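Local coordinates for protein dipeptidase AC. Metallo peptidase. MEROPS family M19 (PDB 3LY0) that probably hydrolyses dipeptides with a pair of zinc ions, and binds a phosphinate mimic of the dipeptide L-Ala-D-Ala in its active site, at residues A[27-30]-A[31-35]; A[103-106]-A[107-110]. All blocks are in the same frame, centred on the assembly; numbering follows the deposited sequence.

From the N terminus, the chain first reaches contact 1 in helix 27-32. There side chains and backbone three to five residues apart meet along the helix and its exit, residues 27-35, so no long loop is closed. Much later, contact 2 is likewise local, near the end of helix 89-109. The two are in series: neither nests in the other, and they do not cross. They lie on the same side of the chain's centre, their own centres about 12 Å apart, and they touch. Trp31 NE1 makes a probable hydrogen bond to Met106 O at 3.0 Å. The ring of Trp105 packs against the backbone of Arg27 and Glu28. The early short helix is thus tied to the later long one.

Contact 1: A[27-30]-A[31-35]; sequences RETI and WLKGD
The side chains of Ile30 and Asp35 run next to each other in the same direction. Ile30 CB lies close to Trp31 N, the next backbone nitrogen. Two branches leave it. CG2 stands anti to the backbone N and lies beside Trp31 N. CG1 stands anti to the carbonyl carbon (chi1 -66°) and runs alongside the Asp35 carboxylate, 3.6 Å from OD2. CD1, the tip, is 4.0 Å from the same OD2. The Ile30 side chain also packs on Phe16, Arg19 and Leu20 of helix 16-22. The other carboxylate oxygen of Asp35, OD1, is held by a salt bridge to Arg19 and a hydrogen bond to Thr37. With an alanine here in place of Ile30, the loss of CG1, CG2 and CD1 would probably open a gap beside Phe16 and Leu20 and take away the apolar surface along the Asp35 side chain.

This is the C-terminal end of helix 27-32, a short helix early in a chain of the TIM-barrel clan. Trp31 N bonds to Arg27 O at 3.0 Å, and Leu32 N to Glu28 O at 2.9 Å. Thr29 O takes two donors, Lys33 N at 2.9 Å and, weakly, Gly34 N. A second weak bond runs from Gly34 N to Ile30 O. Gly34 then turns the chain out of the helix with positive phi (88°), where a CB would jam against the preceding carbonyl oxygen. Along the helix, Leu32 CD1 meets Glu28 CG at 4.0 Å. Thr29 CG2 faces Gly34 O at 3.5 Å. Thr29 OG1 shares a hydrogen bond with a water 2.9 Å away, and this water weakly accepts one from Lys33 NZ.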
ATOM      1  N   ARG A  27      -9.439 -20.594  -4.884  1.00 15.29           N
ATOM      2  CA  ARG A  27      -8.211 -19.851  -5.138  1.00 13.97           C
ATOM      3  C   ARG A  27      -7.508 -20.172  -6.458  1.00 15.18           C
ATOM      4  O   ARG A  27      -6.961 -19.274  -7.091  1.00 13.99           O
ATOM      5  CB  ARG A  27      -7.242 -19.952  -3.960  1.00 14.96           C
ATOM      6  CG  ARG A  27      -6.575 -21.294  -3.804  1.00 13.83           C
ATOM      7  CD  ARG A  27      -5.663 -21.228  -2.590  1.00 15.36           C
ATOM      8  NE  ARG A  27      -5.062 -22.510  -2.263  1.00 13.70           N
ATOM      9  CZ  ARG A  27      -4.210 -22.666  -1.258  1.00 14.51           C
ATOM     10  NH1 ARG A  27      -3.865 -21.612  -0.530  1.00 15.36           N
ATOM     11  NH2 ARG A  27      -3.703 -23.860  -0.986  1.00 15.84           N
ATOM     12  N   GLU A  28      -7.511 -21.435  -6.879  1.00 15.31           N
ATOM     13  CA  GLU A  28      -6.871 -21.791  -8.141  1.00 14.69           C
ATOM     14  C   GLU A  28      -7.432 -20.963  -9.307  1.00 15.11           C
ATOM     15  O   GLU A  28      -6.686 -20.402 -10.116  1.00 15.86           O
ATOM     16  CB  GLU A  28      -7.039 -23.280  -8.426  1.00 20.57           C
ATOM     17  CG  GLU A  28      -6.292 -23.738  -9.662  1.00 24.53           C
ATOM     18  CD  GLU A  28      -6.410 -25.233  -9.905  1.00 32.80           C
ATOM     19  OE1 GLU A  28      -7.165 -25.903  -9.166  1.00 37.26           O
ATOM     20  OE2 GLU A  28      -5.745 -25.733 -10.836  1.00 42.07           O
ATOM     21  N   THR A  29      -8.755 -20.878  -9.373  1.00 15.85           N
ATOM     22  CA  THR A  29      -9.401 -20.106 -10.425  1.00 16.07           C
ATOM     23  C   THR A  29      -9.165 -18.608 -10.237  1.00 16.34           C
ATOM     24  O   THR A  29      -8.790 -17.913 -11.179  1.00 15.69           O
ATOM     25  CB  THR A  29     -10.904 -20.403 -10.485  1.00 19.26           C
ATOM     26  OG1 THR A  29     -11.090 -21.786 -10.818  1.00 20.62           O
ATOM     27  CG2 THR A  29     -11.581 -19.534 -11.538  1.00 17.88           C
ATOM     28  N   ILE A  30      -9.377 -18.116  -9.020  1.00 15.09           N
ATOM     29  CA  ILE A  30      -9.248 -16.684  -8.762  1.00 14.98           C
ATOM     30  C   ILE A  30      -7.877 -16.166  -9.195  1.00 15.07           C
ATOM     31  O   ILE A  30      -7.772 -15.145  -9.857  1.00 15.02           O
ATOM     32  CB  ILE A  30      -9.508 -16.340  -7.279  1.00 13.35           C
ATOM     33  CG1 ILE A  30     -10.968 -16.629  -6.916  1.00 14.97           C
ATOM     34  CG2 ILE A  30      -9.172 -14.874  -6.994  1.00 14.42           C
ATOM     35  CD1 ILE A  30     -11.245 -16.562  -5.426  1.00 16.81           C
ATOM     36  N   TRP A  31      -6.827 -16.883  -8.820  1.00 13.29           N
ATOM     37  CA  TRP A  31      -5.459 -16.459  -9.106  1.00 10.29           C
ATOM     38  C   TRP A  31      -5.026 -16.764 -10.535  1.00 13.11           C
ATOM     39  O   TRP A  31      -4.527 -15.888 -11.233  1.00 12.21           O
ATOM     40  CB  TRP A  31      -4.525 -17.140  -8.099  1.00 11.65           C
ATOM     41  CG  TRP A  31      -3.022 -17.036  -8.318  1.00 10.71           C
ATOM     42  CD1 TRP A  31      -2.125 -18.060  -8.211  1.00 11.91           C
ATOM     43  CD2 TRP A  31      -2.256 -15.867  -8.639  1.00  9.70           C
ATOM     44  NE1 TRP A  31      -0.848 -17.604  -8.449  1.00 12.60           N
ATOM     45  CE2 TRP A  31      -0.903 -16.259  -8.707  1.00 11.11           C
ATOM     46  CE3 TRP A  31      -2.580 -14.526  -8.867  1.00  9.59           C
ATOM     47  CZ2 TRP A  31       0.121 -15.362  -9.000  1.00 13.13           C
ATOM     48  CZ3 TRP A  31      -1.557 -13.638  -9.158  1.00 11.59           C
ATOM     49  CH2 TRP A  31      -0.224 -14.059  -9.230  1.00 13.25           C
ATOM     50  N   LEU A  32      -5.206 -18.008 -10.971  1.00 15.27           N
ATOM     51  CA  LEU A  32      -4.650 -18.410 -12.257  1.00 13.12           C
ATOM     52  C   LEU A  32      -5.512 -18.031 -13.463  1.00 14.91           C
ATOM     53  O   LEU A  32      -4.997 -17.893 -14.564  1.00 17.92           O
ATOM     54  CB  LEU A  32      -4.359 -19.909 -12.263  1.00 14.99           C
ATOM     55  CG  LEU A  32      -3.358 -20.353 -11.193  1.00 13.58           C
ATOM     56  CD1 LEU A  32      -3.174 -21.853 -11.272  1.00 17.06           C
ATOM     57  CD2 LEU A  32      -2.027 -19.629 -11.375  1.00 15.59           C
ATOM     58  N   LYS A  33      -6.811 -17.869 -13.246  1.00 15.10           N
ATOM     59  CA  LYS A  33      -7.728 -17.556 -14.341  1.00 17.02           C
ATOM     60  C   LYS A  33      -8.436 -16.214 -14.180  1.00 16.34           C
ATOM     61  O   LYS A  33      -8.809 -15.577 -15.167  1.00 16.37           O
ATOM     62  CB  LYS A  33      -8.781 -18.657 -14.465  1.00 17.05           C
ATOM     63  CG  LYS A  33      -8.216 -20.014 -14.849  1.00 23.87           C
ATOM     64  CD  LYS A  33      -9.319 -21.044 -15.018  1.00 32.32           C
ATOM     65  CE  LYS A  33      -8.764 -22.366 -15.521  1.00 35.74           C
ATOM     66  NZ  LYS A  33      -9.840 -23.391 -15.655  1.00 45.98           N
ATOM     67  N   GLY A  34      -8.628 -15.788 -12.938  1.00 15.51           N
ATOM     68  CA  GLY A  34      -9.527 -14.689 -12.647  1.00 15.37           C
ATOM     69  C   GLY A  34     -10.915 -15.272 -12.452  1.00 16.74           C
ATOM     70  O   GLY A  34     -11.213 -16.350 -12.978  1.00 19.60           O
ATOM     71  N   ASP A  35     -11.757 -14.592 -11.683  1.00 14.85           N
ATOM     72  CA  ASP A  35     -13.130 -15.048 -11.486  1.00 16.62           C
ATOM     73  C   ASP A  35     -14.148 -14.018 -11.964  1.00 17.43           C
ATOM     74  O   ASP A  35     -15.326 -14.108 -11.630  1.00 17.54           O
ATOM     75  CB  ASP A  35     -13.394 -15.445 -10.025  1.00 19.12           C
ATOM     76  CG  ASP A  35     -13.391 -14.258  -9.067  1.00 16.17           C
ATOM     77  OD1 ASP A  35     -13.110 -13.121  -9.502  1.00 15.68           O
ATOM     78  OD2 ASP A  35     -13.672 -14.477  -7.869  1.00 16.72           O
TER
HETATM   79  O   HOH W   1      -9.188 -23.368 -12.344  1.00 30.35           O

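Contact 2: A[103-106]-A[107-110]; sequences LLWM and ERAA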
ATOM      1  N   LEU A 103      -0.062 -16.514  -0.128  1.00 10.44           N
ATOM      2  CA  LEU A 103       0.959 -15.852  -0.929  1.00 10.73           C
ATOM      3  C   LEU A 103       1.993 -16.877  -1.397  1.00  9.86           C
ATOM      4  O   LEU A 103       2.386 -16.894  -2.561  1.00 10.84           O
ATOM      5  CB  LEU A 103       1.625 -14.725  -0.141  1.00  9.80           C
ATOM      6  CG  LEU A 103       2.660 -13.887  -0.887  1.00 10.37           C
ATOM      7  CD1 LEU A 103       2.008 -13.161  -2.055  1.00 11.00           C
ATOM      8  CD2 LEU A 103       3.340 -12.896   0.043  1.00 12.06           C
ATOM      9  N   LEU A 104       2.440 -17.742  -0.487  1.00  9.97           N
ATOM     10  CA  LEU A 104       3.391 -18.781  -0.872  1.00 10.32           C
ATOM     11  C   LEU A 104       2.741 -19.745  -1.853  1.00  9.77           C
ATOM     12  O   LEU A 104       3.378 -20.182  -2.831  1.00 12.35           O
ATOM     13  CB  LEU A 104       3.942 -19.546   0.336  1.00 11.13           C
ATOM     14  CG  LEU A 104       4.927 -18.813   1.242  1.00 16.35           C
ATOM     15  CD1 LEU A 104       5.594 -19.801   2.188  1.00 13.51           C
ATOM     16  CD2 LEU A 104       5.966 -18.059   0.433  1.00 22.54           C
ATOM     17  N   TRP A 105       1.487 -20.091  -1.592  1.00  9.95           N
ATOM     18  CA  TRP A 105       0.742 -20.931  -2.521  1.00  9.95           C
ATOM     19  C   TRP A 105       0.694 -20.328  -3.932  1.00 12.00           C
ATOM     20  O   TRP A 105       0.848 -21.049  -4.914  1.00 13.40           O
ATOM     21  CB  TRP A 105      -0.672 -21.234  -2.011  1.00 11.54           C
ATOM     22  CG  TRP A 105      -1.475 -21.854  -3.085  1.00 11.77           C
ATOM     23  CD1 TRP A 105      -1.493 -23.173  -3.432  1.00 14.06           C
ATOM     24  CD2 TRP A 105      -2.321 -21.179  -4.022  1.00 11.99           C
ATOM     25  NE1 TRP A 105      -2.319 -23.363  -4.513  1.00 14.00           N
ATOM     26  CE2 TRP A 105      -2.839 -22.154  -4.894  1.00 14.21           C
ATOM     27  CE3 TRP A 105      -2.704 -19.842  -4.198  1.00 12.93           C
ATOM     28  CZ2 TRP A 105      -3.720 -21.841  -5.931  1.00 15.71           C
ATOM     29  CZ3 TRP A 105      -3.584 -19.529  -5.229  1.00 14.43           C
ATOM     30  CH2 TRP A 105      -4.078 -20.525  -6.084  1.00 15.90           C
ATOM     31  N   MET A 106       0.478 -19.015  -4.037  1.00 10.08           N
ATOM     32  CA  MET A 106       0.420 -18.356  -5.345  1.00 10.21           C
ATOM     33  C   MET A 106       1.680 -18.640  -6.161  1.00 11.57           C
ATOM     34  O   MET A 106       1.628 -18.868  -7.376  1.00 11.89           O
ATOM     35  CB  MET A 106       0.243 -16.834  -5.191  1.00 10.78           C
ATOM     36  CG  MET A 106      -1.144 -16.375  -4.770  1.00  9.98           C
ATOM     37  SD  MET A 106      -1.213 -14.614  -4.211  1.00  4.58           S
ATOM     38  CE  MET A 106      -0.595 -13.734  -5.680  1.00 13.29           C
ATOM     39  N   GLU A 107       2.819 -18.606  -5.490  1.00 10.78           N
ATOM     40  CA  GLU A 107       4.096 -18.878  -6.130  1.00 11.53           C
ATOM     41  C   GLU A 107       4.219 -20.349  -6.541  1.00 13.98           C
ATOM     42  O   GLU A 107       4.699 -20.653  -7.635  1.00 15.18           O
ATOM     43  CB  GLU A 107       5.215 -18.467  -5.178  1.00 13.26           C
ATOM     44  CG  GLU A 107       6.624 -18.652  -5.686  1.00 16.21           C
ATOM     45  CD  GLU A 107       7.628 -18.122  -4.680  1.00 17.82           C
ATOM     46  OE1 GLU A 107       7.432 -18.380  -3.470  1.00 25.75           O
ATOM     47  OE2 GLU A 107       8.590 -17.447  -5.080  1.00 23.75           O
ATOM     48  N   ARG A 108       3.791 -21.265  -5.683  1.00 12.25           N
ATOM     49  CA  ARG A 108       3.815 -22.678  -6.053  1.00 12.66           C
ATOM     50  C   ARG A 108       2.939 -22.919  -7.269  1.00 15.07           C
ATOM     51  O   ARG A 108       3.356 -23.567  -8.227  1.00 15.53           O
ATOM     52  CB  ARG A 108       3.365 -23.560  -4.889  1.00 12.65           C
ATOM     53  CG  ARG A 108       4.316 -23.483  -3.703  1.00 13.05           C
ATOM     54  CD  ARG A 108       4.118 -24.624  -2.704  1.00 13.75           C
ATOM     55  NE  ARG A 108       2.763 -24.697  -2.167  1.00 12.96           N
ATOM     56  CZ  ARG A 108       2.316 -23.949  -1.165  1.00 12.03           C
ATOM     57  NH1 ARG A 108       3.131 -23.076  -0.581  1.00 12.40           N
ATOM     58  NH2 ARG A 108       1.069 -24.083  -0.739  1.00 15.22           N
ATOM     59  N   ALA A 109       1.728 -22.373  -7.235  1.00 13.89           N
ATOM     60  CA  ALA A 109       0.714 -22.636  -8.260  1.00 13.20           C
ATOM     61  C   ALA A 109       1.042 -22.024  -9.619  1.00 17.65           C
ATOM     62  O   ALA A 109       0.605 -22.529 -10.661  1.00 17.80           O
ATOM     63  CB  ALA A 109      -0.652 -22.135  -7.784  1.00 15.31           C
ATOM     64  N   ALA A 110       1.797 -20.931  -9.614  1.00 15.19           N
ATOM     65  CA  ALA A 110       2.073 -20.203 -10.846  1.00 16.51           C
ATOM     66  C   ALA A 110       3.272 -20.764 -11.602  1.00 20.06           C
ATOM     67  O   ALA A 110       3.606 -20.280 -12.685  1.00 18.79           O
ATOM     68  CB  ALA A 110       2.254 -18.718 -10.563  1.00 14.75           C
TER
HETATM   69  O   HOH W   2       6.263 -20.415  -2.532  1.00 17.78           O
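The last turns of helix 89-109 bring Trp105 against Ala109 and Arg108, four and three residues further on. Ala109 CB sits over one face of the indole, offset toward its rim. It is 3.6 Å from Trp105 CZ2 and 4.0 Å from the centroid of the six-membered ring, a CH-pi contact. The indole is placed there by chi1 (169°), which sets CG anti to the backbone N.

Arg108 comes to the same residue in another way. Its chain bends at chi3 (-58°) and folds the guanidinium back over the helix. One face of the group lies over Trp105 CA, with CZ 3.7 Å from that atom. NH2 reaches the edge of the indole, near its plane, 3.8 Å from CD1. The ring and guanidinium planes are 74° apart, so this is not a stack. NH1 touches Leu104 CB at 3.7 Å.

The backbone is that of an alpha helix. Arg108 N bonds to Leu104 O at 3.1 Å, and Ala109 N bonds to Trp105 O at 2.8 Å. The next bond, Ala110 N to Met106 O, is weak. On the Glu107 side, Leu104 O also accepts from a water that donates to Glu107 OE1 as well. The water therefore links the carboxylate to the helix backbone, while OE2 takes the backbone N-H of Val116.

Leu103 and Met106 turn to the interior. They pack on Phe114 of strand 114-116, Leu17 of helix 16-22 and Phe55 of strand 50-57. Beside them, Trp105 meets helix 27-32, with Arg27 in a cation-pi contact and the ring of Trp31 meeting its own at a steep tilt.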